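Local coordinates for protein 3-carboxy-cis,cis-muconate cycloisomerase (Acinetobacter calcoaceticus, PDB 1Q5N) that belongs to the fumarase/aspartase superfamily, enzymes built as homotetramers around long helical bundles, at residues L141-T146 with K350-N355. Residues are numbered along the deposited sequence; the frame is centred on the assembly and turned at random.
Sequences LSQAQT and KGMEVN
Gln143 bridges the gap between the last turns of helix 110-146 and the backbone late in helix 323-351, and its amide nitrogen does all the close touching. NE2 donates a hydrogen bond to the carbonyl of Leu349, one residue before 350-355, and stands 4.0 Å from Lys350 O, too far for a second bond. CG lies beside the backbone N (chi1 -63°), and the bend at chi2 (-85°) folds the amide over, leaving NE2 near the backbone of 350-355. The bond to Leu349 ties the amide to the backbone late in helix 323-351.

Van der Waals packing adds little. Met352 sets CG anti to its backbone N (chi1 -173°) and turns at chi3, bringing its methyl CE to 4.0 Å from Gln143 NE2; the two chains point opposite ways where they pass. The hydrophobic surroundings are Val269, on which Met352 also rests, and Leu170 of helix 166-191, touched by Gln143. The backbones stay well apart, with Gln143 CA and Lys350 CA 8.3 Å from each other, and only 110 Å² is buried in all.

Within 141-146, Ser142 O accepts from both Thr146 N (3.1 Å) and Thr146 OG1 (3.1 Å), which approach from opposite faces of the carbonyl plane. On the other segment, Glu353 forms a salt bridge with Arg287, and strand 353-354 pairs antiparallel with strand 269-270.

The contact thus joins two long helices near the surface, where a glutamine amide bonds to one backbone carbonyl, Leu349 O, within the elongated, mainly helical fold of the fumarase/aspartase superfamily.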
# COMPACT_ATOMS: atom_id res chain seq x y z
N LEU A 141 -27.64 -12.10 13.21
CA LEU A 141 -28.27 -12.21 14.53
C LEU A 141 -29.22 -13.43 14.55
O LEU A 141 -29.22 -14.20 15.48
CB LEU A 141 -29.08 -10.97 14.88
CG LEU A 141 -28.41 -9.63 15.18
CD1 LEU A 141 -29.49 -8.54 15.08
CD2 LEU A 141 -27.75 -9.64 16.56
N SER A 142 -30.00 -13.60 13.51
CA SER A 142 -30.94 -14.71 13.44
C SER A 142 -30.25 -16.10 13.45
O SER A 142 -30.68 -17.01 14.15
CB SER A 142 -31.81 -14.51 12.21
OG SER A 142 -32.32 -15.75 11.78
N GLN A 143 -29.15 -16.23 12.70
CA GLN A 143 -28.40 -17.48 12.64
C GLN A 143 -27.68 -17.70 13.94
O GLN A 143 -27.52 -18.82 14.39
CB GLN A 143 -27.39 -17.43 11.49
CG GLN A 143 -28.10 -17.29 10.17
CD GLN A 143 -28.54 -18.64 9.60
OE1 GLN A 143 -29.14 -19.47 10.31
NE2 GLN A 143 -28.23 -18.86 8.32
N ALA A 144 -27.24 -16.62 14.58
CA ALA A 144 -26.54 -16.78 15.84
C ALA A 144 -27.43 -17.46 16.87
O ALA A 144 -26.98 -18.27 17.69
CB ALA A 144 -26.08 -15.42 16.39
N GLN A 145 -28.71 -17.07 16.83
CA GLN A 145 -29.75 -17.59 17.73
C GLN A 145 -30.04 -19.07 17.38
O GLN A 145 -30.10 -19.91 18.26
CB GLN A 145 -31.01 -16.72 17.53
CG GLN A 145 -32.21 -16.97 18.42
CD GLN A 145 -33.12 -15.70 18.46
OE1 GLN A 145 -33.63 -15.21 17.42
NE2 GLN A 145 -33.29 -15.14 19.67
N THR A 146 -30.22 -19.36 16.10
CA THR A 146 -30.48 -20.71 15.66
C THR A 146 -29.40 -21.72 16.09
O THR A 146 -29.70 -22.87 16.43
CB THR A 146 -30.61 -20.75 14.14
OG1 THR A 146 -31.64 -19.88 13.72
CG2 THR A 146 -30.98 -22.11 13.67
N LYS A 350 -27.18 -16.25 4.52
CA LYS A 350 -28.54 -16.72 4.36
C LYS A 350 -28.68 -18.20 4.02
O LYS A 350 -29.55 -18.85 4.58
CB LYS A 350 -29.28 -15.94 3.29
CG LYS A 350 -29.75 -14.57 3.75
CD LYS A 350 -30.51 -13.86 2.63
CE LYS A 350 -31.17 -12.62 3.18
NZ LYS A 350 -31.86 -11.87 2.09
N GLY A 351 -27.84 -18.71 3.13
CA GLY A 351 -27.99 -20.10 2.72
C GLY A 351 -26.92 -21.06 3.20
O GLY A 351 -26.73 -22.14 2.64
N MET A 352 -26.21 -20.62 4.22
CA MET A 352 -25.14 -21.35 4.88
C MET A 352 -25.61 -22.77 5.28
O MET A 352 -26.62 -22.93 5.95
CB MET A 352 -24.81 -20.57 6.13
CG MET A 352 -23.64 -21.03 6.90
SD MET A 352 -23.63 -20.24 8.55
CE MET A 352 -24.26 -18.59 8.20
N GLU A 353 -24.83 -23.78 4.92
CA GLU A 353 -25.13 -25.18 5.24
C GLU A 353 -24.25 -25.63 6.44
O GLU A 353 -23.03 -25.69 6.33
CB GLU A 353 -24.80 -26.00 4.03
CG GLU A 353 -25.80 -26.93 3.53
CD GLU A 353 -25.27 -27.58 2.24
OE1 GLU A 353 -25.40 -26.92 1.16
OE2 GLU A 353 -24.68 -28.71 2.33
N VAL A 354 -24.86 -25.96 7.57
CA VAL A 354 -24.09 -26.37 8.74
C VAL A 354 -24.07 -27.90 8.82
O VAL A 354 -25.12 -28.51 8.71
CB VAL A 354 -24.72 -25.78 10.02
CG1 VAL A 354 -23.97 -26.25 11.29
CG2 VAL A 354 -24.72 -24.24 9.91
N ASN A 355 -22.91 -28.52 8.97
CA ASN A 355 -22.84 -29.99 9.06
C ASN A 355 -22.43 -30.36 10.50
O ASN A 355 -21.26 -30.45 10.82
CB ASN A 355 -21.84 -30.56 8.06
CG ASN A 355 -21.88 -32.09 8.00
OD1 ASN A 355 -21.99 -32.76 9.03
ND2 ASN A 355 -21.78 -32.64 6.79